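Local coordinates for protein periplasmic beta-glucosidase (Pseudomonas aeruginosa, PDB 6R5T) that probably hydrolyses terminal, non-reducing beta-D-glucosyl residues and releases beta-D-glucose, as a periplasmic glycoside hydrolase of family 3, at residues R13-N16 with A17-I20; P586-H589 with D590-G593; L693-A696 with D697-Y701. The protein carries 1 engineered substitution. All coordinates share one frame; numbering follows the deposited sequence.

In the fold
The three contacts follow one another along the chain, and none nests in or crosses another. Contact 1 comes first, at the turn from helix 2-12 into helix 16-22, which leads into the first strand of the N-terminal TIM-barrel-type domain. Contact 2 closes a tight turn in the long loop between helix 545-553 and strand 619-626, in the family 3 C-terminal domain and beside the second subunit. Contact 3 closes the turn after strand 686-694 in the fibronectin type III-like domain and leads to strand 700-701. Contacts 1 and 2 lie on opposite sides of the chain's centre, their own centres about 65 Å apart.

Contact 1. Residues R13-N16 with A17-I20; sequences RMSN and AEKI
Ser15 and Glu18 form a capping box at the start of helix 16-22, which runs into the first barrel strand, 24-26. The box is the tight part of the contact. Ser15 OG accepts a hydrogen bond from the backbone N of Glu18 at 3.1 Å. In return, Glu18 OE2 accepts one from the backbone N of Ser15 at 2.9 Å, with a nearly straight N-H...O angle of 165°. OE2 is met on its anti side, somewhat out of the carboxylate plane. The Ser15 hydroxyl reaches the helix end because OG stands between its own N and carbonyl carbon (chi1 62°). Glu18 has a second partner: its OE1 forms a salt bridge with Arg69, which probably steadies the carboxylate as it caps. Behind the box the first helical bonds run from Lys19 N to Ser15 O and from Ile20 N to Asn16 O. Met14 is buried. Its chain bends at chi3 and brings CE to 3.6 Å from Glu18 O, while its CB meets Lys19 CG at 3.9 Å. Leu70, Ile72 and Cys314 also pack on Met14.

The other side is looser and holds water. Asn16 and Lys19 cross obliquely, with OD1 of Asn16 3.8 Å from CD of Lys19. Their polar ends have stronger partners on helix 307-323: Gln307 for Asn16 and Asp311 for Lys19. One water bridges the two side chains, 2.8 Å from Asn16 OD1 and 2.6 Å from Lys19 NZ.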
loop_
_atom_site.group_PDB
_atom_site.type_symbol
_atom_site.label_atom_id
_atom_site.label_comp_id
_atom_site.label_asym_id
_atom_site.label_seq_id
_atom_site.Cartn_x
_atom_site.Cartn_y
_atom_site.Cartn_z
ATOM N N ARG A 13 19.023 45.998 -14.361
ATOM C CA ARG A 13 19.215 46.246 -15.806
ATOM C C ARG A 13 18.170 45.497 -16.639
ATOM O O ARG A 13 18.085 45.712 -17.870
ATOM C CB ARG A 13 20.611 45.797 -16.241
ATOM C CG ARG A 13 21.769 46.395 -15.458
ATOM C CD ARG A 13 23.115 45.923 -15.986
ATOM N NE ARG A 13 23.239 46.390 -17.337
ATOM C CZ ARG A 13 24.231 46.150 -18.174
ATOM N NH1 ARG A 13 25.257 45.430 -17.776
ATOM N NH2 ARG A 13 24.162 46.634 -19.403
ATOM N N MET A 14 17.487 44.508 -16.040
ATOM C CA MET A 14 16.751 43.505 -16.835
ATOM C C MET A 14 15.294 43.899 -17.003
ATOM O O MET A 14 14.631 44.273 -16.046
ATOM C CB MET A 14 16.851 42.123 -16.167
ATOM C CG MET A 14 18.249 41.617 -16.208
ATOM S SD MET A 14 18.455 40.127 -15.146
ATOM C CE MET A 14 17.640 38.923 -16.204
ATOM N N SER A 15 14.808 43.748 -18.230
ATOM C CA SER A 15 13.372 43.812 -18.541
ATOM C C SER A 15 12.705 42.585 -17.932
ATOM O O SER A 15 13.415 41.555 -17.707
ATOM C CB SER A 15 13.074 43.849 -20.017
ATOM O OG SER A 15 13.532 42.689 -20.662
ATOM N N ASN A 16 11.400 42.633 -17.820
ATOM C CA ASN A 16 10.682 41.395 -17.418
ATOM C C ASN A 16 10.881 40.297 -18.447
ATOM O O ASN A 16 11.014 39.110 -18.047
ATOM C CB ASN A 16 9.213 41.644 -17.125
ATOM C CG ASN A 16 8.995 42.047 -15.682
ATOM O OD1 ASN A 16 9.923 42.138 -14.874
ATOM N ND2 ASN A 16 7.744 42.303 -15.359
ATOM N N ALA A 17 10.967 40.614 -19.738
ATOM C CA ALA A 17 11.234 39.586 -20.754
ATOM C C ALA A 17 12.541 38.861 -20.426
ATOM O O ALA A 17 12.646 37.589 -20.570
ATOM C CB ALA A 17 11.241 40.240 -22.111
ATOM N N GLU A 18 13.575 39.637 -20.081
ATOM C CA GLU A 18 14.905 39.079 -19.769
ATOM C C GLU A 18 14.836 38.253 -18.473
ATOM O O GLU A 18 15.463 37.173 -18.415
ATOM C CB GLU A 18 15.942 40.206 -19.678
ATOM C CG GLU A 18 16.313 40.730 -21.064
ATOM C CD GLU A 18 17.015 42.090 -21.100
ATOM O OE1 GLU A 18 17.742 42.282 -22.087
ATOM O OE2 GLU A 18 16.893 42.902 -20.137
ATOM N N LYS A 19 14.161 38.751 -17.458
ATOM C CA LYS A 19 14.004 37.991 -16.187
ATOM C C LYS A 19 13.261 36.678 -16.460
ATOM O O LYS A 19 13.699 35.581 -15.955
ATOM C CB LYS A 19 13.230 38.822 -15.185
ATOM C CG LYS A 19 14.018 39.983 -14.618
ATOM C CD LYS A 19 13.214 40.812 -13.636
ATOM C CE LYS A 19 14.015 41.971 -13.107
ATOM N NZ LYS A 19 13.201 42.821 -12.218
ATOM N N ILE A 20 12.165 36.751 -17.201
ATOM C CA ILE A 20 11.380 35.522 -17.488
ATOM C C ILE A 20 12.203 34.571 -18.352
ATOM O O ILE A 20 12.105 33.326 -18.124
ATOM C CB ILE A 20 10.047 35.899 -18.126
ATOM C CG1 ILE A 20 9.200 36.656 -17.101
ATOM C CG2 ILE A 20 9.367 34.642 -18.687
ATOM C CD1 ILE A 20 7.995 37.360 -17.692
HETATM O O HOH W 1 14.672 45.623 -13.443
HETATM O O HOH W 2 11.847 44.024 -14.121
#

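Contact 2. Residues P586-H589 with D590-G593; sequences PMDH and DNPG
The chain reverses in a type I beta turn from Asp588 to Asn591, closed by a bond from Asn591 N to Asp588 O (3.0 Å). The return bond, Asp588 N to Asn591 O, is weak. Beside it Met587 CA makes a CH...O contact with Asn591 O at 3.2 Å.

Asp588 and Asn591 carry the side-chain contact. They lie side by side and point the same way, with carboxylate and amide planes 55° apart. Asn591 ND2 gives a short, nearly straight bond to Asp588 OD1 (2.7 Å, 165°). The N-H comes to the syn side of OD1, somewhat out of the carboxylate plane, and OD1 lies close to the amide plane. Asp588 CG sits between its own N and carbonyl carbon (chi1 52°), which turns OD1 back over the turn. There OD1 also takes a weak bond from the backbone N of Asp590.

Pro586 meets the Asn591 amide through its ring carbon CG, 4.0 Å from Asn591 CG. Lys264 of the second subunit packs on both residues. Met587 stretches out along Pro592, and its CE comes to 3.5 Å from Pro592 O. On the exposed corner a water donates to Asp590 OD1 at 3.0 Å and more weakly to His589 O.

The Asp588-Asn591 pair ties the two ends of the turn together. One carboxylate oxygen receives a strong amide bond and a weak backbone one. These donors probably offset part of the repulsion between Asp588 and the nearby carboxylate of Asp590.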
loop_
_atom_site.group_PDB
_atom_site.type_symbol
_atom_site.label_atom_id
_atom_site.label_comp_id
_atom_site.label_asym_id
_atom_site.label_seq_id
_atom_site.Cartn_x
_atom_site.Cartn_y
_atom_site.Cartn_z
ATOM N N PRO A 586 1.643 -8.353 17.467
ATOM C CA PRO A 586 2.779 -8.636 16.605
ATOM C C PRO A 586 2.874 -10.121 16.267
ATOM O O PRO A 586 2.495 -10.952 17.091
ATOM C CB PRO A 586 3.979 -8.178 17.451
ATOM C CG PRO A 586 3.514 -8.215 18.823
ATOM C CD PRO A 586 2.048 -7.814 18.779
ATOM N N MET A 587 3.345 -10.397 15.047
ATOM C CA MET A 587 3.823 -11.758 14.729
ATOM C C MET A 587 5.321 -11.597 14.566
ATOM O O MET A 587 5.790 -10.813 13.703
ATOM C CB MET A 587 3.311 -12.415 13.457
ATOM C CG MET A 587 3.397 -13.972 13.590
ATOM S SD MET A 587 3.630 -14.799 11.979
ATOM C CE MET A 587 3.555 -16.542 12.420
ATOM N N ASP A 588 6.031 -12.310 15.376
ATOM C CA ASP A 588 7.493 -12.463 15.162
ATOM C C ASP A 588 7.833 -13.822 15.776
ATOM O O ASP A 588 6.883 -14.534 16.173
ATOM C CB ASP A 588 8.207 -11.236 15.730
ATOM C CG ASP A 588 7.832 -10.925 17.177
ATOM O OD1 ASP A 588 7.538 -11.849 17.933
ATOM O OD2 ASP A 588 7.813 -9.734 17.526
ATOM N N HIS A 589 9.110 -14.179 15.909
ATOM C CA HIS A 589 9.501 -15.491 16.504
ATOM C C HIS A 589 8.910 -15.631 17.919
ATOM O O HIS A 589 8.544 -16.784 18.281
ATOM C CB HIS A 589 11.031 -15.699 16.471
ATOM C CG HIS A 589 11.627 -15.597 15.100
ATOM N ND1 HIS A 589 11.162 -16.343 14.017
ATOM C CD2 HIS A 589 12.632 -14.831 14.623
ATOM C CE1 HIS A 589 11.864 -16.039 12.942
ATOM N NE2 HIS A 589 12.770 -15.113 13.285
ATOM N N ASP A 590 8.748 -14.522 18.670
ATOM C CA ASP A 590 8.247 -14.542 20.076
ATOM C C ASP A 590 6.726 -14.391 20.161
ATOM O O ASP A 590 6.208 -14.348 21.293
ATOM C CB ASP A 590 8.855 -13.421 20.923
ATOM C CG ASP A 590 10.360 -13.582 21.100
ATOM O OD1 ASP A 590 10.852 -14.732 20.945
ATOM O OD2 ASP A 590 11.030 -12.552 21.348
ATOM N N ASN A 591 6.043 -14.254 19.020
ATOM C CA ASN A 591 4.574 -14.032 18.965
ATOM C C ASN A 591 4.016 -14.788 17.750
ATOM O O ASN A 591 3.635 -14.168 16.769
ATOM C CB ASN A 591 4.316 -12.516 18.916
ATOM C CG ASN A 591 4.811 -11.755 20.132
ATOM O OD1 ASN A 591 4.089 -11.656 21.130
ATOM N ND2 ASN A 591 5.990 -11.151 20.041
ATOM N N PRO A 592 4.030 -16.145 17.724
ATOM C CA PRO A 592 3.738 -16.910 16.496
ATOM C C PRO A 592 2.276 -17.318 16.177
ATOM O O PRO A 592 2.030 -18.058 15.206
ATOM C CB PRO A 592 4.549 -18.215 16.670
ATOM C CG PRO A 592 5.161 -18.143 18.068
ATOM C CD PRO A 592 4.501 -17.015 18.822
ATOM N N GLY A 593 1.322 -16.766 16.912
ATOM C CA GLY A 593 -0.070 -17.226 16.898
ATOM C C GLY A 593 -0.826 -16.909 15.613
ATOM O O GLY A 593 -0.352 -16.120 14.736
HETATM O O HOH W 3 11.036 -17.543 19.992
#

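Contact 3. Residues L693-A696 with D697-Y701; sequences LGEA and DLKFY
Asp697 has CG anti to its carbonyl carbon (chi1 -66°), and the turn about the next bond then carries OD2 back to the backbone N of Gly694. Leu698 takes a similar first torsion (chi1 -46°), which lays its CG 3.4 Å from Gly694 O.

The anti lone pair of Asp697 OD2 accepts a hydrogen bond from Gly694 N (3.0 Å, 166°). In exchange, Asp697 N bonds to Gly694 O. The next bond runs from Leu698 N to Glu695 O and is 2.8 Å long. These are successive bonds between residues three apart, so two turns overlap where the chain leaves strand 686-694. Both carbonyls are met from above their planes.

Leu693 crosses Asp697 at about a right angle, with Leu693 CD2 3.8 Å from Asp697 OD2. The two leucines are buried against the fibronectin type III-like sandwich: both touch Leu659 of strand 651-660, the strand that leads to the magnesium ligand Asp661.

On the outer side Glu695 OE2 lies 3.4 Å from Lys699 CE and 3.9 Å from Lys699 NZ, a long salt bridge. The stronger partner of Glu695 is Arg633. A water joins Ala696 O to Lys699 O.

The bond from Gly694 N to the Asp697 carboxylate thus ties the turn back to the strand, and Arg674 binds Asp697 O from outside. The Glu695-Lys699 pair probably adds only a modest electrostatic attraction.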
loop_
_atom_site.group_PDB
_atom_site.type_symbol
_atom_site.label_atom_id
_atom_site.label_comp_id
_atom_site.label_asym_id
_atom_site.label_seq_id
_atom_site.Cartn_x
_atom_site.Cartn_y
_atom_site.Cartn_z
ATOM N N LEU A 693 25.975 7.883 20.942
ATOM C CA LEU A 693 24.542 8.215 20.905
ATOM C C LEU A 693 24.290 9.426 21.801
ATOM O O LEU A 693 24.801 9.455 22.935
ATOM C CB LEU A 693 23.741 7.024 21.433
ATOM C CG LEU A 693 23.734 5.795 20.520
ATOM C CD1 LEU A 693 23.160 4.588 21.273
ATOM C CD2 LEU A 693 22.949 6.111 19.256
ATOM N N GLY A 694 23.536 10.381 21.287
ATOM C CA GLY A 694 23.043 11.500 22.102
ATOM C C GLY A 694 21.552 11.679 21.928
ATOM O O GLY A 694 20.876 10.865 21.218
ATOM N N GLU A 695 21.020 12.698 22.586
ATOM C CA GLU A 695 19.573 13.001 22.533
ATOM C C GLU A 695 19.103 13.133 21.084
ATOM O O GLU A 695 17.966 12.767 20.816
ATOM C CB GLU A 695 19.337 14.258 23.350
ATOM C CG GLU A 695 17.891 14.532 23.629
ATOM C CD GLU A 695 17.682 15.863 24.329
ATOM O OE1 GLU A 695 18.688 16.504 24.686
ATOM O OE2 GLU A 695 16.516 16.251 24.484
ATOM N N ALA A 696 19.912 13.654 20.165
ATOM C CA ALA A 696 19.497 13.882 18.762
ATOM C C ALA A 696 19.085 12.547 18.114
ATOM O O ALA A 696 18.165 12.533 17.276
ATOM C CB ALA A 696 20.638 14.516 18.007
ATOM N N ASP A 697 19.720 11.463 18.526
ATOM C CA ASP A 697 19.399 10.099 18.020
ATOM C C ASP A 697 18.052 9.628 18.573
ATOM O O ASP A 697 17.496 8.625 18.071
ATOM C CB ASP A 697 20.491 9.138 18.442
ATOM C CG ASP A 697 21.772 9.513 17.751
ATOM O OD1 ASP A 697 21.756 9.586 16.487
ATOM O OD2 ASP A 697 22.735 9.805 18.475
ATOM N N LEU A 698 17.543 10.247 19.612
ATOM C CA LEU A 698 16.393 9.709 20.367
ATOM C C LEU A 698 15.096 10.466 20.078
ATOM O O LEU A 698 14.037 10.040 20.505
ATOM C CB LEU A 698 16.704 9.797 21.864
ATOM C CG LEU A 698 18.086 9.315 22.316
ATOM C CD1 LEU A 698 18.241 9.513 23.824
ATOM C CD2 LEU A 698 18.345 7.875 21.921
ATOM N N LYS A 699 15.145 11.577 19.341
ATOM C CA LYS A 699 13.957 12.421 19.169
ATOM C C LYS A 699 13.083 11.915 18.009
ATOM O O LYS A 699 13.548 11.236 17.104
ATOM C CB LYS A 699 14.402 13.837 18.810
ATOM C CG LYS A 699 15.203 14.526 19.890
ATOM C CD LYS A 699 15.111 16.026 19.868
ATOM C CE LYS A 699 15.640 16.606 21.168
ATOM N NZ LYS A 699 15.542 18.084 21.212
ATOM N N PHE A 700 11.839 12.267 18.076
ATOM C CA PHE A 700 10.836 11.954 17.055
ATOM C C PHE A 700 9.812 13.076 17.045
ATOM O O PHE A 700 9.608 13.831 18.048
ATOM C CB PHE A 700 10.172 10.607 17.344
ATOM C CG PHE A 700 9.305 10.590 18.562
ATOM C CD1 PHE A 700 9.852 10.496 19.846
ATOM C CD2 PHE A 700 7.925 10.668 18.447
ATOM C CE1 PHE A 700 9.040 10.511 20.974
ATOM C CE2 PHE A 700 7.118 10.651 19.566
ATOM C CZ PHE A 700 7.674 10.592 20.836
ATOM N N TYR A 701 9.111 13.139 15.929
ATOM C CA TYR A 701 7.960 14.047 15.757
ATOM C C TYR A 701 6.715 13.403 16.326
ATOM O O TYR A 701 6.281 12.296 15.887
ATOM C CB TYR A 701 7.748 14.422 14.290
ATOM C CG TYR A 701 8.853 15.276 13.733
ATOM C CD1 TYR A 701 8.867 16.639 13.967
ATOM C CD2 TYR A 701 9.922 14.700 13.071
ATOM C CE1 TYR A 701 9.898 17.425 13.482
ATOM C CE2 TYR A 701 10.971 15.472 12.610
ATOM C CZ TYR A 701 10.936 16.840 12.796
ATOM O OH TYR A 701 11.953 17.613 12.312
HETATM O O HOH W 4 16.038 10.915 16.166
#